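Local coordinates for protein Non-ribosomal peptide synthetase (PDB 6VTJ) that probably carries a thioester-bound peptide on the phosphopantetheine arm of its thiolation domain and releases it by reduction in the adjoining reductase domain, at residues H18-I23 and R75-L80; T281-Q286 and S295-E300; K344-K347 and A351-P354. All coordinates share one frame; numbering follows the deposited sequence.

Interaction 1: H18-I23 and R75-L80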
loop_
_atom_site.group_PDB
_atom_site.type_symbol
_atom_site.label_atom_id
_atom_site.label_comp_id
_atom_site.label_asym_id
_atom_site.label_seq_id
_atom_site.Cartn_x
_atom_site.Cartn_y
_atom_site.Cartn_z
ATOM N N HIS A 18 -7.943 -34.202 9.879
ATOM C CA HIS A 18 -8.046 -34.214 11.332
ATOM C C HIS A 18 -6.999 -33.313 11.962
ATOM O O HIS A 18 -7.304 -32.568 12.897
ATOM C CB HIS A 18 -7.894 -35.639 11.859
ATOM C CG HIS A 18 -9.169 -36.417 11.863
ATOM N ND1 HIS A 18 -9.483 -37.339 10.886
ATOM C CD2 HIS A 18 -10.225 -36.392 12.709
ATOM C CE1 HIS A 18 -10.673 -37.857 11.139
ATOM N NE2 HIS A 18 -11.142 -37.303 12.242
ATOM N N GLU A 19 -5.753 -33.374 11.467
ATOM C CA GLU A 19 -4.687 -32.542 12.023
ATOM C C GLU A 19 -4.976 -31.058 11.822
ATOM O O GLU A 19 -4.763 -30.241 12.731
ATOM C CB GLU A 19 -3.338 -32.894 11.387
ATOM C CG GLU A 19 -2.818 -34.288 11.713
ATOM C CD GLU A 19 -1.554 -34.656 10.942
ATOM O OE1 GLU A 19 -1.037 -33.798 10.187
ATOM O OE2 GLU A 19 -1.071 -35.803 11.095
ATOM N N ILE A 20 -5.459 -30.684 10.639
ATOM C CA ILE A 20 -5.662 -29.256 10.390
ATOM C C ILE A 20 -6.869 -28.743 11.174
ATOM O O ILE A 20 -6.853 -27.622 11.702
ATOM C CB ILE A 20 -5.767 -28.976 8.880
ATOM C CG1 ILE A 20 -4.426 -29.291 8.204
ATOM C CG2 ILE A 20 -6.135 -27.527 8.627
ATOM C CD1 ILE A 20 -4.538 -29.519 6.696
ATOM N N CYS A 21 -7.917 -29.562 11.300
ATOM C CA CYS A 21 -9.024 -29.198 12.175
ATOM C C CYS A 21 -8.558 -29.012 13.607
ATOM O O CYS A 21 -8.979 -28.064 14.284
ATOM C CB CYS A 21 -10.114 -30.265 12.133
ATOM S SG CYS A 21 -11.084 -30.244 10.654
ATOM N N ALA A 22 -7.700 -29.917 14.097
ATOM C CA ALA A 22 -7.260 -29.801 15.484
ATOM C C ALA A 22 -6.423 -28.550 15.682
ATOM O O ALA A 22 -6.497 -27.907 16.737
ATOM C CB ALA A 22 -6.469 -31.038 15.906
ATOM N N ILE A 23 -5.616 -28.193 14.680
ATOM C CA ILE A 23 -4.818 -26.973 14.777
ATOM C C ILE A 23 -5.721 -25.741 14.815
ATOM O O ILE A 23 -5.549 -24.861 15.667
ATOM C CB ILE A 23 -3.802 -26.903 13.625
ATOM C CG1 ILE A 23 -2.774 -28.028 13.759
ATOM C CG2 ILE A 23 -3.122 -25.569 13.645
ATOM C CD1 ILE A 23 -1.848 -28.161 12.585
ATOM N N ARG A 75 -10.672 -28.587 4.996
ATOM C CA ARG A 75 -10.881 -29.405 3.805
ATOM C C ARG A 75 -10.068 -28.866 2.630
ATOM O O ARG A 75 -9.259 -29.588 2.029
ATOM C CB ARG A 75 -12.391 -29.452 3.517
ATOM C CG ARG A 75 -12.912 -30.064 2.212
ATOM C CD ARG A 75 -12.742 -31.587 2.041
ATOM N NE ARG A 75 -13.130 -32.440 3.172
ATOM C CZ ARG A 75 -14.360 -32.890 3.422
ATOM N NH1 ARG A 75 -15.379 -32.551 2.642
ATOM N NH2 ARG A 75 -14.569 -33.685 4.472
ATOM N N ALA A 76 -10.238 -27.577 2.322
ATOM C CA ALA A 76 -9.477 -26.954 1.241
ATOM C C ALA A 76 -7.978 -26.953 1.535
ATOM O O ALA A 76 -7.159 -27.240 0.648
ATOM C CB ALA A 76 -9.981 -25.531 1.014
ATOM N N LEU A 77 -7.599 -26.651 2.779
ATOM C CA LEU A 77 -6.183 -26.635 3.137
ATOM C C LEU A 77 -5.547 -28.006 2.957
ATOM O O LEU A 77 -4.373 -28.112 2.586
ATOM C CB LEU A 77 -6.014 -26.161 4.576
ATOM C CG LEU A 77 -5.618 -24.701 4.768
ATOM C CD1 LEU A 77 -5.678 -24.349 6.251
ATOM C CD2 LEU A 77 -4.222 -24.437 4.199
ATOM N N ALA A 78 -6.309 -29.071 3.211
ATOM C CA ALA A 78 -5.780 -30.417 3.049
ATOM C C ALA A 78 -5.669 -30.786 1.575
ATOM O O ALA A 78 -4.677 -31.396 1.155
ATOM C CB ALA A 78 -6.663 -31.419 3.792
ATOM N N LYS A 79 -6.675 -30.429 0.775
ATOM C CA LYS A 79 -6.531 -30.604 -0.669
ATOM C C LYS A 79 -5.256 -29.932 -1.168
ATOM O O LYS A 79 -4.510 -30.511 -1.969
ATOM C CB LYS A 79 -7.756 -30.053 -1.400
ATOM C CG LYS A 79 -9.084 -30.674 -0.965
ATOM C CD LYS A 79 -10.025 -30.884 -2.138
ATOM C CE LYS A 79 -9.730 -29.894 -3.263
ATOM N NZ LYS A 79 -10.913 -29.616 -4.135
ATOM N N LEU A 80 -4.966 -28.725 -0.662
ATOM C CA LEU A 80 -3.743 -28.019 -1.048
ATOM C C LEU A 80 -2.495 -28.763 -0.588
ATOM O O LEU A 80 -1.575 -29.002 -1.378
ATOM C CB LEU A 80 -3.742 -26.595 -0.479
ATOM C CG LEU A 80 -2.374 -25.889 -0.456
ATOM C CD1 LEU A 80 -1.865 -25.572 -1.864
ATOM C CD2 LEU A 80 -2.386 -24.636 0.407
#

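Interaction 2: T281-Q286 and S295-E300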
loop_
_atom_site.group_PDB
_atom_site.type_symbol
_atom_site.label_atom_id
_atom_site.label_comp_id
_atom_site.label_asym_id
_atom_site.label_seq_id
_atom_site.Cartn_x
_atom_site.Cartn_y
_atom_site.Cartn_z
ATOM N N THR A 281 3.570 2.489 -18.795
ATOM C CA THR A 281 3.146 1.101 -18.739
ATOM C C THR A 281 1.921 0.951 -17.843
ATOM O O THR A 281 1.910 1.435 -16.705
ATOM C CB THR A 281 4.283 0.215 -18.210
ATOM O OG1 THR A 281 5.492 0.470 -18.943
ATOM C CG2 THR A 281 3.910 -1.249 -18.338
ATOM N N LEU A 282 0.895 0.258 -18.342
ATOM C CA LEU A 282 -0.178 -0.185 -17.461
ATOM C C LEU A 282 -0.248 -1.703 -17.464
ATOM O O LEU A 282 0.227 -2.342 -16.525
ATOM C CB LEU A 282 -1.529 0.418 -17.858
ATOM C CG LEU A 282 -2.781 -0.037 -17.091
ATOM C CD1 LEU A 282 -2.681 0.219 -15.630
ATOM C CD2 LEU A 282 -3.978 0.685 -17.633
ATOM N N TYR A 283 -0.812 -2.293 -18.515
ATOM C CA TYR A 283 -1.098 -3.718 -18.552
ATOM C C TYR A 283 -0.177 -4.445 -19.520
ATOM O O TYR A 283 -0.087 -4.075 -20.693
ATOM C CB TYR A 283 -2.545 -3.962 -18.961
ATOM C CG TYR A 283 -2.917 -5.418 -18.900
ATOM C CD1 TYR A 283 -2.844 -6.104 -17.706
ATOM C CD2 TYR A 283 -3.324 -6.112 -20.040
ATOM C CE1 TYR A 283 -3.187 -7.435 -17.617
ATOM C CE2 TYR A 283 -3.679 -7.468 -19.968
ATOM C CZ TYR A 283 -3.607 -8.120 -18.745
ATOM O OH TYR A 283 -3.934 -9.459 -18.613
ATOM N N TYR A 284 0.461 -5.513 -19.036
ATOM C CA TYR A 284 1.241 -6.403 -19.891
ATOM C C TYR A 284 1.132 -7.858 -19.412
ATOM O O TYR A 284 2.100 -8.620 -19.512
ATOM C CB TYR A 284 2.710 -5.941 -19.952
ATOM C CG TYR A 284 3.367 -5.823 -18.593
ATOM C CD1 TYR A 284 3.108 -4.733 -17.760
ATOM C CD2 TYR A 284 4.234 -6.811 -18.129
ATOM C CE1 TYR A 284 3.699 -4.633 -16.502
ATOM C CE2 TYR A 284 4.830 -6.713 -16.898
ATOM C CZ TYR A 284 4.561 -5.627 -16.083
ATOM O OH TYR A 284 5.149 -5.546 -14.838
ATOM N N GLU A 285 -0.025 -8.241 -18.864
ATOM C CA GLU A 285 -0.254 -9.576 -18.292
ATOM C C GLU A 285 0.762 -9.923 -17.204
ATOM O O GLU A 285 1.301 -11.034 -17.149
ATOM C CB GLU A 285 -0.284 -10.649 -19.384
ATOM C CG GLU A 285 -1.689 -10.842 -19.908
ATOM C CD GLU A 285 -1.789 -11.794 -21.079
ATOM O OE1 GLU A 285 -1.451 -12.986 -20.904
ATOM O OE2 GLU A 285 -2.213 -11.333 -22.172
ATOM N N GLN A 286 1.009 -8.958 -16.322
ATOM C CA GLN A 286 1.774 -9.189 -15.110
ATOM C C GLN A 286 0.912 -9.934 -14.095
ATOM O O GLN A 286 -0.309 -10.053 -14.239
ATOM C CB GLN A 286 2.274 -7.861 -14.521
ATOM C CG GLN A 286 1.165 -6.910 -14.033
ATOM C CD GLN A 286 0.694 -5.897 -15.104
ATOM O OE1 GLN A 286 0.452 -6.263 -16.249
ATOM N NE2 GLN A 286 0.569 -4.621 -14.717
ATOM N N SER A 295 -6.833 -4.565 -7.007
ATOM C CA SER A 295 -7.752 -3.439 -6.847
ATOM C C SER A 295 -7.109 -2.121 -7.286
ATOM O O SER A 295 -7.765 -1.282 -7.920
ATOM C CB SER A 295 -8.252 -3.344 -5.398
ATOM O OG SER A 295 -7.214 -3.029 -4.462
ATOM N N LYS A 296 -5.832 -1.906 -6.955
ATOM C CA LYS A 296 -5.204 -0.658 -7.388
ATOM C C LYS A 296 -5.077 -0.612 -8.914
ATOM O O LYS A 296 -5.266 0.445 -9.536
ATOM C CB LYS A 296 -3.842 -0.495 -6.721
ATOM C CG LYS A 296 -3.889 -0.358 -5.203
ATOM C CD LYS A 296 -4.726 0.829 -4.748
ATOM C CE LYS A 296 -4.060 2.152 -5.071
ATOM N NZ LYS A 296 -4.742 3.244 -4.346
ATOM N N PHE A 297 -4.760 -1.753 -9.534
ATOM C CA PHE A 297 -4.680 -1.806 -10.987
ATOM C C PHE A 297 -6.023 -1.468 -11.624
ATOM O O PHE A 297 -6.082 -0.718 -12.613
ATOM C CB PHE A 297 -4.207 -3.192 -11.435
ATOM C CG PHE A 297 -4.365 -3.433 -12.914
ATOM C CD1 PHE A 297 -5.550 -3.978 -13.428
ATOM C CD2 PHE A 297 -3.341 -3.112 -13.792
ATOM C CE1 PHE A 297 -5.711 -4.183 -14.795
ATOM C CE2 PHE A 297 -3.489 -3.326 -15.164
ATOM C CZ PHE A 297 -4.685 -3.868 -15.665
ATOM N N LEU A 298 -7.110 -2.038 -11.091
ATOM C CA LEU A 298 -8.438 -1.761 -11.643
ATOM C C LEU A 298 -8.796 -0.292 -11.468
ATOM O O LEU A 298 -9.418 0.322 -12.346
ATOM C CB LEU A 298 -9.484 -2.662 -10.969
ATOM C CG LEU A 298 -9.376 -4.170 -11.264
ATOM C CD1 LEU A 298 -10.369 -4.988 -10.427
ATOM C CD2 LEU A 298 -9.572 -4.446 -12.762
ATOM N N ALA A 299 -8.384 0.301 -10.349
ATOM C CA ALA A 299 -8.592 1.730 -10.174
ATOM C C ALA A 299 -7.825 2.548 -11.217
ATOM O O ALA A 299 -8.371 3.495 -11.799
ATOM C CB ALA A 299 -8.194 2.118 -8.758
ATOM N N GLU A 300 -6.560 2.194 -11.470
ATOM C CA GLU A 300 -5.773 2.899 -12.479
ATOM C C GLU A 300 -6.456 2.827 -13.831
ATOM O O GLU A 300 -6.528 3.822 -14.559
ATOM C CB GLU A 300 -4.358 2.311 -12.569
ATOM C CG GLU A 300 -3.387 2.795 -11.474
ATOM C CD GLU A 300 -1.915 2.532 -11.792
ATOM O OE1 GLU A 300 -1.577 2.324 -12.974
ATOM O OE2 GLU A 300 -1.082 2.560 -10.856
#

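Interaction 3: K344-K347 and A351-P354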
loop_
_atom_site.group_PDB
_atom_site.type_symbol
_atom_site.label_atom_id
_atom_site.label_comp_id
_atom_site.label_asym_id
_atom_site.label_seq_id
_atom_site.Cartn_x
_atom_site.Cartn_y
_atom_site.Cartn_z
ATOM N N LYS A 344 11.673 -6.065 11.833
ATOM C CA LYS A 344 11.555 -6.516 13.217
ATOM C C LYS A 344 11.952 -7.979 13.336
ATOM O O LYS A 344 12.626 -8.377 14.293
ATOM C CB LYS A 344 10.121 -6.339 13.728
ATOM C CG LYS A 344 9.995 -6.382 15.238
ATOM C CD LYS A 344 8.579 -6.758 15.689
ATOM C CE LYS A 344 7.776 -5.530 16.018
ATOM N NZ LYS A 344 7.185 -5.579 17.386
ATOM N N THR A 345 11.505 -8.806 12.393
ATOM C CA THR A 345 11.886 -10.212 12.442
ATOM C C THR A 345 13.392 -10.363 12.314
ATOM O O THR A 345 14.008 -11.155 13.041
ATOM C CB THR A 345 11.177 -11.006 11.349
ATOM O OG1 THR A 345 9.816 -11.221 11.731
ATOM C CG2 THR A 345 11.846 -12.356 11.155
ATOM N N ILE A 346 14.004 -9.597 11.402
ATOM C CA ILE A 346 15.456 -9.689 11.247
ATOM C C ILE A 346 16.133 -9.341 12.565
ATOM O O ILE A 346 17.104 -9.993 12.986
ATOM C CB ILE A 346 15.939 -8.787 10.093
ATOM C CG1 ILE A 346 15.689 -9.443 8.744
ATOM C CG2 ILE A 346 17.403 -8.481 10.233
ATOM C CD1 ILE A 346 15.882 -8.494 7.570
ATOM N N LYS A 347 15.606 -8.333 13.259
ATOM C CA LYS A 347 16.179 -7.966 14.550
ATOM C C LYS A 347 15.990 -9.084 15.576
ATOM O O LYS A 347 16.920 -9.409 16.322
ATOM C CB LYS A 347 15.565 -6.649 15.040
ATOM C CG LYS A 347 16.148 -6.120 16.341
ATOM C CD LYS A 347 15.318 -6.592 17.534
ATOM C CE LYS A 347 15.948 -6.227 18.874
ATOM N NZ LYS A 347 15.148 -6.780 20.009
ATOM N N ALA A 351 19.648 -11.929 12.565
ATOM C CA ALA A 351 20.355 -12.378 11.372
ATOM C C ALA A 351 19.506 -12.137 10.134
ATOM O O ALA A 351 18.284 -12.012 10.208
ATOM C CB ALA A 351 20.732 -13.861 11.467
ATOM N N MET A 352 20.186 -12.056 8.995
ATOM C CA MET A 352 19.567 -12.057 7.677
ATOM C C MET A 352 20.500 -12.791 6.729
ATOM O O MET A 352 21.722 -12.745 6.901
ATOM C CB MET A 352 19.318 -10.636 7.169
ATOM C CG MET A 352 20.531 -9.702 7.323
ATOM S SD MET A 352 20.200 -8.057 6.656
ATOM C CE MET A 352 21.798 -7.299 6.983
ATOM N N ASN A 353 19.937 -13.466 5.728
ATOM C CA ASN A 353 20.781 -14.138 4.745
ATOM C C ASN A 353 21.216 -13.127 3.680
ATOM O O ASN A 353 20.822 -11.958 3.729
ATOM C CB ASN A 353 20.058 -15.380 4.207
ATOM C CG ASN A 353 18.954 -15.075 3.207
ATOM O OD1 ASN A 353 19.065 -14.202 2.347
ATOM N ND2 ASN A 353 17.882 -15.841 3.307
ATOM N N PRO A 354 22.079 -13.522 2.730
ATOM C CA PRO A 354 22.606 -12.515 1.797
ATOM C C PRO A 354 21.559 -11.943 0.855
ATOM O O PRO A 354 21.637 -10.752 0.531
ATOM C CB PRO A 354 23.706 -13.271 1.034
ATOM C CG PRO A 354 24.114 -14.359 1.939
ATOM C CD PRO A 354 22.845 -14.780 2.641
#

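Interaction 1: H18-I23 and R75-L80
Ile20 meets Leu77 and Ala78 across two helices, and it is the one side chain of 18-23 that carries the contact. Of the 127 Å² buried between the segments, 69 Å² belongs to Ile20, against 32 Å² for Leu77 and 18 Å² for Ala78. The two branches of the isoleucine divide the work. Its CG2 methyl lies 4.0 Å from Leu77 CD1, while its CD1 methyl ends over the backbone of Ala78, 3.9 Å from Ala78 N, with Ala78 CB at 4.1 Å. The torsions account for this split: CG2 stands opposite the backbone N and CG1 opposite the carbonyl carbon (chi1 -66°), after which a nearly extended chi2 of 160° carries CD1 outward. Because Ala78 offers no more than a methyl group, the methyl end of Ile20 can settle against the turn of the facing helix, where Ile20 CA and Ala78 CA come within 7.4 Å. No hydrogen bond joins the segments; the link is van der Waals packing, and all three residues are buried.

Away from Ile20, the solvent side carries His18, Ala22 and Lys79, all exposed. Arg75 starts away from 18-23 and adds almost nothing to the contact, yet its NE forms a salt bridge to Glu17 OE2, about one turn before Ile20. Glu19 OE1 is hydrogen-bonded to Tyr61 OH.

In the helical bundle of the carrier domain, the contact joins helix 15-28 to helix 74-82. Ile20 also reaches Leu56 of helix 46-58 and Pro74 and Leu81 of its partner helix, while Leu77 touches Phe24 and Ala78 touches Leu16, so three helices share this apolar interior.

Interaction 2: T281-Q286 and S295-E300
Phe297 sends its ring from the helix into the loop 281-286, where Leu282 and Tyr283 receive it. These segments bury 222 Å² between them, 83 Å² of it on Phe297 and 69 Å² on Leu282. Leu282 crosses the phenylalanine at about a right angle, its CD1 3.7 Å from Phe297 CE2. With CG turned opposite the backbone N (chi1 168°), the phenylalanine brings CZ within 3.5 Å of Tyr283 CD1; the two rings are oblique, their planes at 55°, and Tyr283 CB lies at the phenylalanine rim, in its plane. Were Phe297 cut back to an alanine, Leu282 CD1 and Tyr283 CD1 would probably lose their common neighbour, opening a gap between loop and helix.

Leu282 CD1 also lies 3.6 Å from Glu300 OE1, a carboxylate held by Ser257 through OE2 and by Arg317 through OE1. The loop is tied internally by Gln286, whose NE2 donates to Leu282 O (2.9 Å, 162°) in the carbonyl plane, while its OE1 accepts from Tyr284 N.

Helix 291-308 carries Tyr292 and Lys296, four residues apart as in the YxxxK motif of short-chain dehydrogenase/reductases, consistent with the Rossmann-type fold of this reductase domain.

Interaction 3: K344-K347 and A351-P354
Ala351 N donates to Ile346 O at 3.2 Å, the one hydrogen bond between the segments, and its N-H...O angle of 135° marks it as weak. The donor lies five residues after the acceptor, so the bond spans the end of helix 338-349 and ties the chain back to it as strand 351-352 begins.

Beside it, Ile346 packs alongside the strand and has 76 Å² buried. Its CG2 methyl comes 3.6 Å from Ala351 O, with Ile346 CG1 at 3.9 Å from the same oxygen. Ile346 CD1 meets Met352 CB at 4.1 Å, the two side chains crossing obliquely. Only the root of the methionine takes part: its CG sits between the backbone N and the carbonyl carbon (chi1 48°), and the extended chain beyond turns off toward His396 and Val400 of helix 396-403.

Met352 is backbone-bonded to Glu411 and Val413 in the parallel pairing with strand 411-412, and Asn353 then N-caps helix 354-358 by accepting from Met356 N.

The contact thus rests mainly on apolar packing plus one weak hydrogen bond. Ala351 O is buried against the isoleucine with no polar partner in the model, probably at some energetic cost.

How the interactions relate
The three contacts are separate packing sites in series along the chain. Interaction 1 lies in the carrier domain, about 34 Å from interaction 2 and about 31 Å from interaction 3, centre to centre; interactions 2 and 3 both lie in the reductase domain yet have centres about 32 Å apart, with nearest atoms about 23 Å away. None includes a residue of the phosphopantetheine pocket, but two connect to it through helices. Helix 46-58, which Ile20 touches, begins at the pocket residue Ser46, and helix 338-349, which bears Ile346, begins at Ala338 on the reductase side. Interaction 2 meets helix 94-99, which follows the carrier helices, through Tyr283 and Phe297.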